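Local coordinates for protein biliverdin reductase (Synechocystis sp., PDB 5B3T) that reduces biliverdin with NADPH, probably to bilirubin, as a Rossmann-fold oxidoreductase of the Gfo/Idh/MocA family, at residues 167-181 with 206-220. Residues are numbered along the deposited sequence; the frame is centred on the assembly and turned at random.
Sequences APQRWTYHHQQFGFP and CRFWDQPNPEYFRAC
The turn joining antiparallel strands 199-210 and 217-228, at the outer edge of the large mixed sheet of the C-terminal domain, and the first residue of the second strand pack Tyr216 and Phe217 against the loop and short helix of 167-181. Backbones meet in a single bridge between His174 and Tyr216: Phe217 N donates to Tyr173 O (2.9 Å), and His175 N to Glu215 O (3.0 Å). The Tyr216 ring lies between two partners. Gln169 CG sits over the centre of one face, 3.5 Å from the centroid, while His174 brings the CD2 edge of its imidazole to the opposite face, planes at 77°. With CG anti to the backbone N (chi1 -176°), His174 also turns ND1 back to accept from Gln177 N in the ring plane, N-capping helix 175-178, and NE2 reaches Glu215 OE1 in a weak bond of 3.3 Å. Shortening Tyr216 to an alanine removes the ring, which is likely to leave a gap between Gln169 and His174 and take away the face that the imidazole edge meets. Arg170 and Trp171, which bind NADP(+) when it is present, lie on this same loop; no cofactor is bound here. Tyr173, His175, Phe208 and Phe217 form an aromatic cluster. His175 points the CE1 edge of its ring at the face of Phe208 (CE1 to Phe208 CD1 3.4 Å) and takes the edge of Phe217 on its own face. Its NE2 donates to Asp210 OD1 (3.1 Å) on the syn side but 33° out of the carboxylate plane, a bond likely to fix the ring's rotation. Phe217 receives Tyr173 CA over one face. Near the end of 167-181, Pro181 CG rests on Phe208 CZ (3.6 Å). At the start of that segment a water ties Pro168 O to Gln211 NE2 and Phe217 O.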
loop_
_atom_site.group_PDB
_atom_site.type_symbol
_atom_site.label_atom_id
_atom_site.label_comp_id
_atom_site.label_asym_id
_atom_site.label_seq_id
_atom_site.Cartn_x
_atom_site.Cartn_y
_atom_site.Cartn_z
ATOM N N ALA A 167 -21.912 -7.371 4.574
ATOM C CA ALA A 167 -20.495 -7.338 4.887
ATOM C C ALA A 167 -19.982 -8.765 5.056
ATOM O O ALA A 167 -20.604 -9.560 5.770
ATOM C CB ALA A 167 -20.241 -6.528 6.154
ATOM N N PRO A 168 -18.870 -9.123 4.426
ATOM C CA PRO A 168 -18.391 -10.505 4.497
ATOM C C PRO A 168 -17.734 -10.813 5.833
ATOM O O PRO A 168 -17.377 -9.925 6.609
ATOM C CB PRO A 168 -17.371 -10.574 3.356
ATOM C CG PRO A 168 -16.810 -9.179 3.309
ATOM C CD PRO A 168 -17.961 -8.259 3.652
ATOM N N GLN A 169 -17.581 -12.108 6.090
ATOM C CA GLN A 169 -16.822 -12.574 7.245
ATOM C C GLN A 169 -15.424 -12.988 6.787
ATOM O O GLN A 169 -15.047 -14.161 6.787
ATOM C CB GLN A 169 -17.554 -13.717 7.943
ATOM C CG GLN A 169 -17.322 -13.752 9.445
ATOM C CD GLN A 169 -17.437 -15.145 10.035
ATOM O OE1 GLN A 169 -17.243 -16.145 9.342
ATOM N NE2 GLN A 169 -17.751 -15.217 11.323
ATOM N N ARG A 170 -14.657 -11.979 6.375
ATOM C CA ARG A 170 -13.292 -12.175 5.908
ATOM C C ARG A 170 -12.396 -11.112 6.535
ATOM O O ARG A 170 -12.865 -10.186 7.205
ATOM C CB ARG A 170 -13.214 -12.145 4.376
ATOM C CG ARG A 170 -13.542 -10.799 3.756
ATOM C CD ARG A 170 -13.568 -10.879 2.237
ATOM N NE ARG A 170 -12.291 -11.318 1.682
ATOM C CZ ARG A 170 -11.851 -10.990 0.472
ATOM N NH1 ARG A 170 -12.582 -10.210 -0.312
ATOM N NH2 ARG A 170 -10.676 -11.436 0.046
ATOM N N TRP A 171 -11.086 -11.250 6.303
ATOM C CA TRP A 171 -10.112 -10.470 7.062
ATOM C C TRP A 171 -10.237 -8.973 6.806
ATOM O O TRP A 171 -9.878 -8.168 7.673
ATOM C CB TRP A 171 -8.691 -10.951 6.751
ATOM C CG TRP A 171 -8.181 -10.611 5.375
ATOM C CD1 TRP A 171 -8.248 -11.394 4.258
ATOM C CD2 TRP A 171 -7.499 -9.413 4.983
ATOM N NE1 TRP A 171 -7.661 -10.751 3.193
ATOM C CE2 TRP A 171 -7.193 -9.533 3.613
ATOM C CE3 TRP A 171 -7.123 -8.246 5.656
ATOM C CZ2 TRP A 171 -6.530 -8.532 2.903
ATOM C CZ3 TRP A 171 -6.464 -7.251 4.950
ATOM C CH2 TRP A 171 -6.175 -7.401 3.588
ATOM N N THR A 172 -10.750 -8.574 5.640
ATOM C CA THR A 172 -10.882 -7.153 5.333
ATOM C C THR A 172 -11.944 -6.459 6.177
ATOM O O THR A 172 -11.958 -5.224 6.229
ATOM C CB THR A 172 -11.195 -6.961 3.847
ATOM O OG1 THR A 172 -12.278 -7.816 3.468
ATOM C CG2 THR A 172 -9.971 -7.284 2.995
ATOM N N TYR A 173 -12.833 -7.211 6.828
ATOM C CA TYR A 173 -13.810 -6.654 7.757
ATOM C C TYR A 173 -13.573 -7.152 9.178
ATOM O O TYR A 173 -14.465 -7.060 10.027
ATOM C CB TYR A 173 -15.236 -6.979 7.302
ATOM C CG TYR A 173 -15.736 -6.085 6.189
ATOM C CD1 TYR A 173 -15.238 -6.206 4.900
ATOM C CD2 TYR A 173 -16.703 -5.118 6.431
ATOM C CE1 TYR A 173 -15.690 -5.388 3.879
ATOM C CE2 TYR A 173 -17.162 -4.296 5.418
ATOM C CZ TYR A 173 -16.652 -4.436 4.144
ATOM O OH TYR A 173 -17.105 -3.620 3.135
ATOM N N HIS A 174 -12.381 -7.679 9.443
ATOM C CA HIS A 174 -12.002 -8.214 10.743
ATOM C C HIS A 174 -11.150 -7.168 11.454
ATOM O O HIS A 174 -10.134 -6.723 10.911
ATOM C CB HIS A 174 -11.242 -9.529 10.558
ATOM C CG HIS A 174 -10.882 -10.224 11.835
ATOM N ND1 HIS A 174 -9.692 -10.002 12.493
ATOM C CD2 HIS A 174 -11.543 -11.160 12.557
ATOM C CE1 HIS A 174 -9.641 -10.760 13.573
ATOM N NE2 HIS A 174 -10.753 -11.472 13.636
ATOM N N HIS A 175 -11.575 -6.770 12.659
ATOM C CA HIS A 175 -10.934 -5.661 13.367
ATOM C C HIS A 175 -9.418 -5.821 13.432
ATOM O O HIS A 175 -8.670 -4.908 13.064
ATOM C CB HIS A 175 -11.506 -5.536 14.783
ATOM C CG HIS A 175 -12.812 -4.805 14.854
ATOM N ND1 HIS A 175 -12.907 -3.438 14.709
ATOM C CD2 HIS A 175 -14.071 -5.248 15.083
ATOM C CE1 HIS A 175 -14.172 -3.072 14.832
ATOM N NE2 HIS A 175 -14.898 -4.152 15.060
ATOM N N GLN A 176 -8.947 -6.978 13.898
ATOM C CA GLN A 176 -7.516 -7.150 14.135
ATOM C C GLN A 176 -6.743 -7.388 12.841
ATOM O O GLN A 176 -5.654 -6.832 12.657
ATOM C CB GLN A 176 -7.288 -8.297 15.118
ATOM C CG GLN A 176 -7.718 -7.971 16.542
ATOM C CD GLN A 176 -7.497 -9.129 17.492
ATOM O OE1 GLN A 176 -6.810 -10.095 17.159
ATOM N NE2 GLN A 176 -8.075 -9.036 18.685
ATOM N N GLN A 177 -7.282 -8.206 11.932
ATOM C CA GLN A 177 -6.557 -8.519 10.703
ATOM C C GLN A 177 -6.488 -7.315 9.771
ATOM O O GLN A 177 -5.451 -7.071 9.143
ATOM C CB GLN A 177 -7.208 -9.706 9.994
ATOM C CG GLN A 177 -6.985 -11.043 10.685
ATOM C CD GLN A 177 -7.667 -12.191 9.966
ATOM O OE1 GLN A 177 -8.891 -12.311 9.987
ATOM N NE2 GLN A 177 -6.875 -13.041 9.321
ATOM N N PHE A 178 -7.580 -6.557 9.660
ATOM C CA PHE A 178 -7.574 -5.394 8.780
ATOM C C PHE A 178 -6.826 -4.225 9.408
ATOM O O PHE A 178 -6.150 -3.467 8.702
ATOM C CB PHE A 178 -9.008 -4.998 8.427
ATOM C CG PHE A 178 -9.098 -3.814 7.510
ATOM C CD1 PHE A 178 -8.571 -3.871 6.228
ATOM C CD2 PHE A 178 -9.718 -2.649 7.922
ATOM C CE1 PHE A 178 -8.651 -2.781 5.379
ATOM C CE2 PHE A 178 -9.804 -1.559 7.076
ATOM C CZ PHE A 178 -9.268 -1.626 5.803
ATOM N N GLY A 179 -6.922 -4.072 10.723
ATOM C CA GLY A 179 -6.202 -3.026 11.414
ATOM C C GLY A 179 -6.843 -1.660 11.251
ATOM O O GLY A 179 -7.992 -1.514 10.819
ATOM N N PHE A 180 -6.068 -0.641 11.609
ATOM C CA PHE A 180 -6.536 0.738 11.557
ATOM C C PHE A 180 -7.004 1.082 10.146
ATOM O O PHE A 180 -6.200 1.031 9.205
ATOM C CB PHE A 180 -5.430 1.693 12.000
ATOM C CG PHE A 180 -5.880 3.123 12.129
ATOM C CD1 PHE A 180 -7.028 3.439 12.840
ATOM C CD2 PHE A 180 -5.152 4.148 11.552
ATOM C CE1 PHE A 180 -7.447 4.753 12.964
ATOM C CE2 PHE A 180 -5.565 5.465 11.675
ATOM C CZ PHE A 180 -6.715 5.766 12.382
ATOM N N PRO A 181 -8.280 1.433 9.956
ATOM C CA PRO A 181 -8.830 1.516 8.592
ATOM C C PRO A 181 -8.176 2.565 7.705
ATOM O O PRO A 181 -8.236 2.430 6.478
ATOM C CB PRO A 181 -10.311 1.844 8.832
ATOM C CG PRO A 181 -10.587 1.361 10.224
ATOM C CD PRO A 181 -9.319 1.604 10.985
ATOM N N CYS A 206 -13.062 7.604 14.270
ATOM C CA CYS A 206 -13.277 6.280 13.702
ATOM C C CYS A 206 -14.528 5.680 14.324
ATOM O O CYS A 206 -14.607 5.537 15.548
ATOM C CB CYS A 206 -12.062 5.377 13.940
ATOM S SG CYS A 206 -11.966 3.940 12.851
ATOM N N ARG A 207 -15.501 5.334 13.485
ATOM C CA ARG A 207 -16.759 4.749 13.925
ATOM C C ARG A 207 -16.933 3.382 13.278
ATOM O O ARG A 207 -16.708 3.229 12.073
ATOM C CB ARG A 207 -17.943 5.658 13.573
ATOM C CG ARG A 207 -19.296 5.042 13.890
ATOM C CD ARG A 207 -20.448 6.005 13.649
ATOM N NE ARG A 207 -21.721 5.397 14.027
ATOM C CZ ARG A 207 -22.898 6.014 13.976
ATOM N NH1 ARG A 207 -22.974 7.270 13.559
ATOM N NH2 ARG A 207 -23.998 5.373 14.343
ATOM N N PHE A 208 -17.334 2.397 14.078
ATOM C CA PHE A 208 -17.582 1.048 13.597
ATOM C C PHE A 208 -19.029 0.643 13.847
ATOM O O PHE A 208 -19.651 1.061 14.830
ATOM C CB PHE A 208 -16.654 0.027 14.270
ATOM C CG PHE A 208 -15.215 0.146 13.860
ATOM C CD1 PHE A 208 -14.763 -0.464 12.701
ATOM C CD2 PHE A 208 -14.311 0.849 14.640
ATOM C CE1 PHE A 208 -13.434 -0.366 12.318
ATOM C CE2 PHE A 208 -12.979 0.950 14.264
ATOM C CZ PHE A 208 -12.540 0.342 13.101
ATOM N N TRP A 209 -19.557 -0.172 12.937
ATOM C CA TRP A 209 -20.808 -0.901 13.124
ATOM C C TRP A 209 -20.437 -2.372 13.265
ATOM O O TRP A 209 -20.016 -3.004 12.290
ATOM C CB TRP A 209 -21.763 -0.698 11.948
ATOM C CG TRP A 209 -22.395 0.663 11.825
ATOM C CD1 TRP A 209 -23.684 0.997 12.131
ATOM C CD2 TRP A 209 -21.779 1.859 11.327
ATOM N NE1 TRP A 209 -23.903 2.328 11.869
ATOM C CE2 TRP A 209 -22.751 2.880 11.374
ATOM C CE3 TRP A 209 -20.500 2.169 10.856
ATOM C CZ2 TRP A 209 -22.483 4.186 10.966
ATOM C CZ3 TRP A 209 -20.237 3.467 10.452
ATOM C CH2 TRP A 209 -21.223 4.458 10.510
ATOM N N ASP A 210 -20.582 -2.918 14.467
ATOM C CA ASP A 210 -20.148 -4.285 14.717
ATOM C C ASP A 210 -21.132 -5.298 14.145
ATOM O O ASP A 210 -22.335 -5.044 14.041
ATOM C CB ASP A 210 -19.978 -4.537 16.215
ATOM C CG ASP A 210 -18.673 -3.990 16.756
ATOM O OD1 ASP A 210 -17.808 -3.595 15.945
ATOM O OD2 ASP A 210 -18.510 -3.961 17.994
ATOM N N GLN A 211 -20.601 -6.456 13.769
ATOM C CA GLN A 211 -21.414 -7.622 13.464
ATOM C C GLN A 211 -21.853 -8.279 14.769
ATOM O O GLN A 211 -21.383 -7.911 15.848
ATOM C CB GLN A 211 -20.619 -8.591 12.588
ATOM C CG GLN A 211 -20.349 -8.118 11.169
ATOM C CD GLN A 211 -21.551 -8.288 10.249
ATOM O OE1 GLN A 211 -22.686 -8.396 10.709
ATOM N NE2 GLN A 211 -21.301 -8.316 8.942
ATOM N N PRO A 212 -22.791 -9.234 14.714
ATOM C CA PRO A 212 -23.119 -9.994 15.934
ATOM C C PRO A 212 -21.896 -10.606 16.593
ATOM O O PRO A 212 -21.775 -10.575 17.824
ATOM C CB PRO A 212 -24.098 -11.058 15.421
ATOM C CG PRO A 212 -24.769 -10.403 14.265
ATOM C CD PRO A 212 -23.711 -9.554 13.607
ATOM N N ASN A 213 -20.977 -11.155 15.800
ATOM C CA ASN A 213 -19.649 -11.518 16.277
ATOM C C ASN A 213 -18.802 -10.251 16.274
ATOM O O ASN A 213 -18.394 -9.782 15.205
ATOM C CB ASN A 213 -19.034 -12.611 15.396
ATOM C CG ASN A 213 -17.602 -12.962 15.788
ATOM O OD1 ASN A 213 -17.047 -12.427 16.749
ATOM N ND2 ASN A 213 -17.002 -13.881 15.040
ATOM N N PRO A 214 -18.511 -9.674 17.445
ATOM C CA PRO A 214 -17.860 -8.356 17.483
ATOM C C PRO A 214 -16.411 -8.351 17.017
ATOM O O PRO A 214 -15.790 -7.283 17.010
ATOM C CB PRO A 214 -17.968 -7.964 18.963
ATOM C CG PRO A 214 -17.969 -9.271 19.682
ATOM C CD PRO A 214 -18.730 -10.224 18.794
ATOM N N GLU A 215 -15.845 -9.498 16.634
ATOM C CA GLU A 215 -14.531 -9.503 16.005
ATOM C C GLU A 215 -14.578 -8.993 14.572
ATOM O O GLU A 215 -13.530 -8.660 14.007
ATOM C CB GLU A 215 -13.933 -10.909 16.018
ATOM C CG GLU A 215 -13.617 -11.440 17.399
ATOM C CD GLU A 215 -12.739 -12.671 17.346
ATOM O OE1 GLU A 215 -11.769 -12.672 16.559
ATOM O OE2 GLU A 215 -13.021 -13.638 18.084
ATOM N N TYR A 216 -15.763 -8.939 13.976
ATOM C CA TYR A 216 -15.973 -8.381 12.653
ATOM C C TYR A 216 -16.817 -7.120 12.769
ATOM O O TYR A 216 -17.662 -7.002 13.660
ATOM C CB TYR A 216 -16.669 -9.389 11.734
ATOM C CG TYR A 216 -15.842 -10.616 11.429
ATOM C CD1 TYR A 216 -15.869 -11.723 12.268
ATOM C CD2 TYR A 216 -15.038 -10.671 10.299
ATOM C CE1 TYR A 216 -15.111 -12.846 11.993
ATOM C CE2 TYR A 216 -14.279 -11.791 10.014
ATOM C CZ TYR A 216 -14.319 -12.874 10.865
ATOM O OH TYR A 216 -13.565 -13.990 10.583
ATOM N N PHE A 217 -16.574 -6.171 11.875
ATOM C CA PHE A 217 -17.475 -5.044 11.714
ATOM C C PHE A 217 -18.224 -5.191 10.398
ATOM O O PHE A 217 -17.722 -5.784 9.438
ATOM C CB PHE A 217 -16.741 -3.693 11.772
ATOM C CG PHE A 217 -15.654 -3.522 10.739
ATOM C CD1 PHE A 217 -15.931 -2.936 9.513
ATOM C CD2 PHE A 217 -14.346 -3.903 11.011
ATOM C CE1 PHE A 217 -14.933 -2.760 8.564
ATOM C CE2 PHE A 217 -13.342 -3.728 10.064
ATOM C CZ PHE A 217 -13.637 -3.156 8.842
ATOM N N ARG A 218 -19.450 -4.679 10.376
ATOM C CA ARG A 218 -20.239 -4.666 9.157
ATOM C C ARG A 218 -20.146 -3.341 8.419
ATOM O O ARG A 218 -20.561 -3.265 7.260
ATOM C CB ARG A 218 -21.708 -4.985 9.461
ATOM C CG ARG A 218 -22.412 -3.977 10.344
ATOM C CD ARG A 218 -23.842 -4.420 10.623
ATOM N NE ARG A 218 -24.662 -3.323 11.125
ATOM C CZ ARG A 218 -25.436 -2.567 10.354
ATOM N NH1 ARG A 218 -25.498 -2.799 9.050
ATOM N NH2 ARG A 218 -26.152 -1.586 10.885
ATOM N N ALA A 219 -19.621 -2.305 9.066
ATOM C CA ALA A 219 -19.362 -1.031 8.417
ATOM C C ALA A 219 -18.362 -0.262 9.263
ATOM O O ALA A 219 -18.281 -0.455 10.480
ATOM C CB ALA A 219 -20.645 -0.210 8.228
ATOM N N CYS A 220 -17.595 0.602 8.605
ATOM C CA CYS A 220 -16.704 1.515 9.298
ATOM C C CYS A 220 -16.690 2.844 8.560
ATOM O O CYS A 220 -16.829 2.896 7.334
ATOM C CB CYS A 220 -15.274 0.960 9.414
ATOM S SG CYS A 220 -14.348 0.873 7.864
HETATM O O HOH W 1 -18.315 -8.542 8.564
HETATM O O HOH W 2 -11.035 -8.750 15.527
HETATM O O HOH W 3 -11.718 -13.449 8.630
#